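Local coordinates for protein lactose Operon Repressor (Escherichia coli, PDB 1JYE) that represses transcription of the lactose operon by binding operator DNA, as a LacI-family regulator whose core resembles periplasmic sugar-binding proteins, at residues L62-H74 with L114-P127. The protein carries 1 engineered substitution. Residues are numbered along the deposited sequence; the frame is centred on the assembly and turned at random.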
ATOM      1  N   LEU A  62     -25.419   3.580  13.014  1.00 32.68           N
ATOM      2  CA  LEU A  62     -24.527   2.417  13.294  1.00 31.86           C
ATOM      3  C   LEU A  62     -23.067   2.837  13.179  1.00 31.25           C
ATOM      4  O   LEU A  62     -22.667   3.451  12.189  1.00 29.73           O
ATOM      5  CB  LEU A  62     -24.822   1.280  12.315  1.00 33.97           C
ATOM      6  CG  LEU A  62     -24.006  -0.002  12.486  1.00 35.02           C
ATOM      7  CD1 LEU A  62     -24.128  -0.513  13.917  1.00 35.56           C
ATOM      8  CD2 LEU A  62     -24.497  -1.048  11.496  1.00 36.02           C
ATOM      9  N   LEU A  63     -22.275   2.492  14.190  1.00 30.31           N
ATOM     10  CA  LEU A  63     -20.863   2.859  14.212  1.00 28.59           C
ATOM     11  C   LEU A  63     -19.968   1.768  14.797  1.00 27.73           C
ATOM     12  O   LEU A  63     -20.235   1.247  15.882  1.00 29.08           O
ATOM     13  CB  LEU A  63     -20.685   4.140  15.030  1.00 28.54           C
ATOM     14  CG  LEU A  63     -19.278   4.719  15.175  1.00 27.93           C
ATOM     15  CD1 LEU A  63     -18.848   5.350  13.864  1.00 28.46           C
ATOM     16  CD2 LEU A  63     -19.268   5.759  16.285  1.00 29.00           C
ATOM     17  N   ILE A  64     -18.902   1.428  14.079  1.00 24.75           N
ATOM     18  CA  ILE A  64     -17.960   0.422  14.551  1.00 22.99           C
ATOM     19  C   ILE A  64     -16.561   1.024  14.624  1.00 21.61           C
ATOM     20  O   ILE A  64     -16.274   2.037  13.983  1.00 21.12           O
ATOM     21  CB  ILE A  64     -17.945  -0.820  13.638  1.00 24.95           C
ATOM     22  CG1 ILE A  64     -17.581  -0.426  12.206  1.00 25.77           C
ATOM     23  CG2 ILE A  64     -19.309  -1.501  13.682  1.00 26.37           C
ATOM     24  CD1 ILE A  64     -17.554  -1.600  11.240  1.00 28.19           C
ATOM     25  N   GLY A  65     -15.698   0.406  15.419  1.00 18.01           N
ATOM     26  CA  GLY A  65     -14.349   0.911  15.562  1.00 16.95           C
ATOM     27  C   GLY A  65     -13.303  -0.089  15.125  1.00 17.21           C
ATOM     28  O   GLY A  65     -13.473  -1.298  15.288  1.00 17.01           O
ATOM     29  N   VAL A  66     -12.216   0.419  14.558  1.00 15.38           N
ATOM     30  CA  VAL A  66     -11.127  -0.431  14.105  1.00 15.56           C
ATOM     31  C   VAL A  66      -9.806   0.039  14.707  1.00 16.12           C
ATOM     32  O   VAL A  66      -9.428   1.200  14.552  1.00 15.27           O
ATOM     33  CB  VAL A  66     -10.978  -0.402  12.562  1.00 15.95           C
ATOM     34  CG1 VAL A  66      -9.785  -1.253  12.141  1.00 17.10           C
ATOM     35  CG2 VAL A  66     -12.251  -0.913  11.896  1.00 15.53           C
ATOM     36  N   ALA A  67      -9.125  -0.859  15.413  1.00 15.57           N
ATOM     37  CA  ALA A  67      -7.815  -0.556  15.984  1.00 16.19           C
ATOM     38  C   ALA A  67      -6.898  -1.262  14.993  1.00 16.28           C
ATOM     39  O   ALA A  67      -6.972  -2.481  14.837  1.00 16.50           O
ATOM     40  CB  ALA A  67      -7.678  -1.164  17.378  1.00 15.56           C
ATOM     41  N   THR A  68      -6.033  -0.516  14.316  1.00 15.96           N
ATOM     42  CA  THR A  68      -5.200  -1.146  13.297  1.00 15.23           C
ATOM     43  C   THR A  68      -3.715  -0.830  13.286  1.00 16.33           C
ATOM     44  O   THR A  68      -3.282   0.227  13.747  1.00 16.65           O
ATOM     45  CB  THR A  68      -5.747  -0.800  11.890  1.00 15.65           C
ATOM     46  OG1 THR A  68      -4.933  -1.417  10.886  1.00 15.54           O
ATOM     47  CG2 THR A  68      -5.738   0.712  11.681  1.00 16.48           C
ATOM     48  N   SER A  69      -2.945  -1.771  12.745  1.00 16.44           N
ATOM     49  CA  SER A  69      -1.511  -1.594  12.589  1.00 17.34           C
ATOM     50  C   SER A  69      -1.409  -0.480  11.552  1.00 17.36           C
ATOM     51  O   SER A  69      -2.390  -0.172  10.875  1.00 18.20           O
ATOM     52  CB  SER A  69      -0.867  -2.865  12.032  1.00 18.73           C
ATOM     53  OG  SER A  69      -0.984  -3.946  12.941  1.00 19.94           O
ATOM     54  N   SER A  70      -0.227   0.109  11.415  1.00 17.91           N
ATOM     55  CA  SER A  70      -0.034   1.197  10.466  1.00 18.11           C
ATOM     56  C   SER A  70      -0.556   0.910   9.060  1.00 18.27           C
ATOM     57  O   SER A  70      -0.277  -0.141   8.479  1.00 17.28           O
ATOM     58  CB  SER A  70       1.447   1.567  10.381  1.00 19.39           C
ATOM     59  OG  SER A  70       1.644   2.561   9.390  1.00 20.00           O
ATOM     60  N   LEU A  71      -1.307   1.861   8.513  1.00 17.64           N
ATOM     61  CA  LEU A  71      -1.851   1.715   7.170  1.00 19.22           C
ATOM     62  C   LEU A  71      -0.775   1.985   6.124  1.00 18.93           C
ATOM     63  O   LEU A  71      -1.024   1.889   4.924  1.00 19.78           O
ATOM     64  CB  LEU A  71      -3.042   2.656   6.969  1.00 20.67           C
ATOM     65  CG  LEU A  71      -4.229   2.379   7.898  1.00 21.28           C
ATOM     66  CD1 LEU A  71      -5.389   3.285   7.523  1.00 24.01           C
ATOM     67  CD2 LEU A  71      -4.642   0.913   7.788  1.00 23.99           C
ATOM     68  N   ALA A  72       0.425   2.321   6.589  1.00 20.23           N
ATOM     69  CA  ALA A  72       1.543   2.563   5.686  1.00 21.19           C
ATOM     70  C   ALA A  72       1.995   1.197   5.183  1.00 21.91           C
ATOM     71  O   ALA A  72       2.675   1.088   4.161  1.00 22.12           O
ATOM     72  CB  ALA A  72       2.681   3.255   6.422  1.00 22.08           C
ATOM     73  N   LEU A  73       1.607   0.159   5.922  1.00 20.99           N
ATOM     74  CA  LEU A  73       1.931  -1.223   5.579  1.00 21.41           C
ATOM     75  C   LEU A  73       0.876  -1.726   4.594  1.00 21.70           C
ATOM     76  O   LEU A  73      -0.310  -1.420   4.734  1.00 21.82           O
ATOM     77  CB  LEU A  73       1.930  -2.092   6.844  1.00 22.31           C
ATOM     78  CG  LEU A  73       2.987  -1.755   7.902  1.00 24.75           C
ATOM     79  CD1 LEU A  73       2.656  -2.459   9.212  1.00 26.70           C
ATOM     80  CD2 LEU A  73       4.360  -2.173   7.397  1.00 27.63           C
ATOM     81  N   HIS A  74       1.305  -2.504   3.607  1.00 21.18           N
ATOM     82  CA  HIS A  74       0.395  -3.012   2.587  1.00 21.94           C
ATOM     83  C   HIS A  74      -0.760  -3.876   3.084  1.00 20.43           C
ATOM     84  O   HIS A  74      -1.920  -3.572   2.813  1.00 19.62           O
ATOM     85  CB  HIS A  74       1.184  -3.773   1.515  1.00 25.18           C
ATOM     86  CG  HIS A  74       0.322  -4.383   0.451  1.00 26.89           C
ATOM     87  ND1 HIS A  74      -0.239  -5.635   0.575  1.00 29.82           N
ATOM     88  CD2 HIS A  74      -0.092  -3.903  -0.745  1.00 29.33           C
ATOM     89  CE1 HIS A  74      -0.962  -5.901  -0.498  1.00 29.26           C
ATOM     90  NE2 HIS A  74      -0.889  -4.865  -1.314  1.00 29.57           N
ATOM     91  N   LEU A 114     -11.550   4.333  21.238  1.00 22.80           N
ATOM     92  CA  LEU A 114     -12.633   3.941  20.342  1.00 22.07           C
ATOM     93  C   LEU A 114     -13.942   3.779  21.111  1.00 23.01           C
ATOM     94  O   LEU A 114     -15.007   4.183  20.637  1.00 22.87           O
ATOM     95  CB  LEU A 114     -12.277   2.634  19.622  1.00 21.47           C
ATOM     96  CG  LEU A 114     -11.169   2.750  18.569  1.00 19.83           C
ATOM     97  CD1 LEU A 114     -10.729   1.365  18.125  1.00 20.34           C
ATOM     98  CD2 LEU A 114     -11.677   3.558  17.379  1.00 20.59           C
ATOM     99  N   LEU A 115     -13.859   3.190  22.299  1.00 23.15           N
ATOM    100  CA  LEU A 115     -15.042   2.993  23.129  1.00 24.46           C
ATOM    101  C   LEU A 115     -15.610   4.340  23.564  1.00 25.26           C
ATOM    102  O   LEU A 115     -16.817   4.480  23.768  1.00 25.41           O
ATOM    103  CB  LEU A 115     -14.696   2.153  24.363  1.00 24.82           C
ATOM    104  CG  LEU A 115     -14.402   0.671  24.126  1.00 25.32           C
ATOM    105  CD1 LEU A 115     -13.942   0.030  25.428  1.00 26.76           C
ATOM    106  CD2 LEU A 115     -15.651  -0.025  23.593  1.00 24.28           C
ATOM    107  N   ALA A 116     -14.735   5.330  23.703  1.00 26.52           N
ATOM    108  CA  ALA A 116     -15.158   6.666  24.109  1.00 28.15           C
ATOM    109  C   ALA A 116     -15.972   7.331  23.000  1.00 28.84           C
ATOM    110  O   ALA A 116     -16.694   8.303  23.242  1.00 28.41           O
ATOM    111  CB  ALA A 116     -13.944   7.517  24.452  1.00 29.04           C
ATOM    112  N   GLN A 117     -15.848   6.811  21.783  1.00 28.64           N
ATOM    113  CA  GLN A 117     -16.586   7.355  20.648  1.00 28.98           C
ATOM    114  C   GLN A 117     -17.917   6.627  20.477  1.00 29.25           C
ATOM    115  O   GLN A 117     -18.626   6.823  19.492  1.00 29.73           O
ATOM    116  CB  GLN A 117     -15.757   7.246  19.365  1.00 29.08           C
ATOM    117  CG  GLN A 117     -14.503   8.109  19.360  1.00 29.61           C
ATOM    118  CD  GLN A 117     -14.799   9.570  19.660  1.00 30.12           C
ATOM    119  OE1 GLN A 117     -15.749  10.142  19.128  1.00 30.50           O
ATOM    120  NE2 GLN A 117     -13.979  10.178  20.509  1.00 30.96           N
ATOM    121  N   ARG A 118     -18.241   5.780  21.450  1.00 30.35           N
ATOM    122  CA  ARG A 118     -19.486   5.019  21.459  1.00 31.03           C
ATOM    123  C   ARG A 118     -19.662   4.003  20.332  1.00 29.91           C
ATOM    124  O   ARG A 118     -20.759   3.851  19.796  1.00 28.92           O
ATOM    125  CB  ARG A 118     -20.691   5.968  21.461  1.00 34.33           C
ATOM    126  CG  ARG A 118     -20.728   6.952  22.621  1.00 38.53           C
ATOM    127  CD  ARG A 118     -22.133   7.507  22.805  1.00 42.56           C
ATOM    128  NE  ARG A 118     -22.701   7.985  21.546  1.00 45.80           N
ATOM    129  CZ  ARG A 118     -23.973   8.335  21.385  1.00 47.69           C
ATOM    130  NH1 ARG A 118     -24.819   8.261  22.404  1.00 49.10           N
ATOM    131  NH2 ARG A 118     -24.402   8.755  20.201  1.00 48.20           N
ATOM    132  N   VAL A 119     -18.593   3.303  19.972  1.00 28.64           N
ATOM    133  CA  VAL A 119     -18.693   2.293  18.926  1.00 27.54           C
ATOM    134  C   VAL A 119     -19.429   1.091  19.523  1.00 26.72           C
ATOM    135  O   VAL A 119     -19.325   0.837  20.726  1.00 27.09           O
ATOM    136  CB  VAL A 119     -17.297   1.852  18.435  1.00 26.11           C
ATOM    137  CG1 VAL A 119     -16.550   3.046  17.862  1.00 26.02           C
ATOM    138  CG2 VAL A 119     -16.508   1.231  19.578  1.00 25.69           C
ATOM    139  N   SER A 120     -20.175   0.363  18.695  1.00 25.41           N
ATOM    140  CA  SER A 120     -20.929  -0.798  19.168  1.00 25.61           C
ATOM    141  C   SER A 120     -20.278  -2.117  18.765  1.00 23.41           C
ATOM    142  O   SER A 120     -20.837  -3.195  18.982  1.00 23.38           O
ATOM    143  CB  SER A 120     -22.366  -0.750  18.638  1.00 27.41           C
ATOM    144  OG  SER A 120     -22.402  -0.807  17.222  1.00 30.17           O
ATOM    145  N   GLY A 121     -19.091  -2.022  18.178  1.00 21.14           N
ATOM    146  CA  GLY A 121     -18.367  -3.206  17.754  1.00 19.72           C
ATOM    147  C   GLY A 121     -16.934  -2.827  17.453  1.00 18.86           C
ATOM    148  O   GLY A 121     -16.668  -1.719  16.989  1.00 18.52           O
ATOM    149  N   LEU A 122     -16.006  -3.742  17.717  1.00 16.45           N
ATOM    150  CA  LEU A 122     -14.595  -3.478  17.482  1.00 16.45           C
ATOM    151  C   LEU A 122     -13.893  -4.539  16.646  1.00 16.14           C
ATOM    152  O   LEU A 122     -14.074  -5.734  16.862  1.00 15.89           O
ATOM    153  CB  LEU A 122     -13.858  -3.367  18.819  1.00 18.58           C
ATOM    154  CG  LEU A 122     -14.242  -2.218  19.748  1.00 21.14           C
ATOM    155  CD1 LEU A 122     -13.725  -2.498  21.152  1.00 23.11           C
ATOM    156  CD2 LEU A 122     -13.669  -0.920  19.209  1.00 23.59           C
ATOM    157  N   ILE A 123     -13.098  -4.089  15.680  1.00 13.71           N
ATOM    158  CA  ILE A 123     -12.302  -5.003  14.873  1.00 13.48           C
ATOM    159  C   ILE A 123     -10.855  -4.673  15.236  1.00 15.22           C
ATOM    160  O   ILE A 123     -10.406  -3.536  15.076  1.00 16.20           O
ATOM    161  CB  ILE A 123     -12.530  -4.796  13.358  1.00 13.64           C
ATOM    162  CG1 ILE A 123     -13.979  -5.146  13.007  1.00 15.81           C
ATOM    163  CG2 ILE A 123     -11.573  -5.677  12.569  1.00 15.06           C
ATOM    164  CD1 ILE A 123     -14.338  -4.950  11.542  1.00 15.35           C
ATOM    165  N   ILE A 124     -10.138  -5.662  15.762  1.00 13.66           N
ATOM    166  CA  ILE A 124      -8.750  -5.473  16.169  1.00 14.60           C
ATOM    167  C   ILE A 124      -7.819  -6.040  15.099  1.00 14.41           C
ATOM    168  O   ILE A 124      -7.589  -7.252  15.027  1.00 14.78           O
ATOM    169  CB  ILE A 124      -8.469  -6.179  17.519  1.00 15.03           C
ATOM    170  CG1 ILE A 124      -9.540  -5.797  18.550  1.00 17.42           C
ATOM    171  CG2 ILE A 124      -7.089  -5.788  18.033  1.00 16.15           C
ATOM    172  CD1 ILE A 124      -9.592  -4.318  18.887  1.00 19.56           C
ATOM    173  N   ASN A 125      -7.293  -5.147  14.266  1.00 13.94           N
ATOM    174  CA  ASN A 125      -6.393  -5.516  13.177  1.00 14.82           C
ATOM    175  C   ASN A 125      -4.964  -5.166  13.594  1.00 16.00           C
ATOM    176  O   ASN A 125      -4.284  -4.376  12.940  1.00 14.65           O
ATOM    177  CB  ASN A 125      -6.802  -4.741  11.919  1.00 16.83           C
ATOM    178  CG  ASN A 125      -6.033  -5.169  10.692  1.00 19.61           C
ATOM    179  OD1 ASN A 125      -5.879  -6.362  10.432  1.00 21.22           O
ATOM    180  ND2 ASN A 125      -5.558  -4.195   9.918  1.00 20.56           N
ATOM    181  N   TYR A 126      -4.518  -5.782  14.685  1.00 16.14           N
ATOM    182  CA  TYR A 126      -3.199  -5.529  15.253  1.00 16.45           C
ATOM    183  C   TYR A 126      -2.650  -6.853  15.802  1.00 16.25           C
ATOM    184  O   TYR A 126      -3.377  -7.602  16.446  1.00 16.83           O
ATOM    185  CB  TYR A 126      -3.354  -4.505  16.380  1.00 17.58           C
ATOM    186  CG  TYR A 126      -2.061  -4.033  16.992  1.00 19.05           C
ATOM    187  CD1 TYR A 126      -1.274  -3.074  16.357  1.00 20.55           C
ATOM    188  CD2 TYR A 126      -1.618  -4.550  18.207  1.00 20.34           C
ATOM    189  CE1 TYR A 126      -0.075  -2.642  16.919  1.00 21.33           C
ATOM    190  CE2 TYR A 126      -0.423  -4.128  18.778  1.00 22.70           C
ATOM    191  CZ  TYR A 126       0.344  -3.174  18.130  1.00 23.49           C
ATOM    192  OH  TYR A 126       1.527  -2.757  18.694  1.00 25.63           O
ATOM    193  N   PRO A 127      -1.361  -7.151  15.562  1.00 15.94           N
ATOM    194  CA  PRO A 127      -0.768  -8.408  16.044  1.00 15.66           C
ATOM    195  C   PRO A 127      -0.675  -8.530  17.562  1.00 15.27           C
ATOM    196  O   PRO A 127      -0.039  -7.714  18.223  1.00 16.64           O
ATOM    197  CB  PRO A 127       0.598  -8.420  15.366  1.00 16.03           C
ATOM    198  CG  PRO A 127       0.954  -6.967  15.333  1.00 17.39           C
ATOM    199  CD  PRO A 127      -0.345  -6.314  14.899  1.00 17.01           C
TER
HETATM  200  O   HOH W   1     -23.490   2.010  16.903  1.00 40.00           O
HETATM  201  O   HOH W   2      -1.933  -6.255  11.791  1.00 23.10           O
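Gly-65 and Ala-67 lock strand 63-68 to strand 122-125, neighbouring parallel strands of a Rossmann-like sheet, as in periplasmic binding proteins. Gly-65 N donates to Gly-121 O (2.8 Å, 171° at the hydrogen), Gly-65 O accepts from Ile-123 N, and Ala-67 repeats the pattern with Ile-123 O and Asn-125 N. Packing is tight over Gly-65, where Val-119, Leu-122 and Leu-114 converge so closely that a beta carbon would be crowded. Small Ala-67 suits the next place on this face, its CB meeting both Leu-114 CD1 and Ile-124 CD1 at 4.0 Å. On the other face branched Val-66 and Ile-123 lie side by side, and helix 293-308 packs on Ile-123. At the looser N-terminal end the backbone still holds through Ser-120 N to Leu-63 O, but exposed Leu-62 merely brushes Ser-120 OG, which a water joins to Leu-63 N. At the opposite end Thr-68 OG1 lies anti to the backbone N (chi1 -180°), beside its own carbonyl carbon, where it donates to Ser-69 O and meets Asn-125 ND2. A valine at Thr-68 would probably leave that buried amide without this acceptor and freer to turn. The Asn-125 ND2 to Thr-68 OG1 bond spans 3.0 Å, with OG1 20° out of the amide plane.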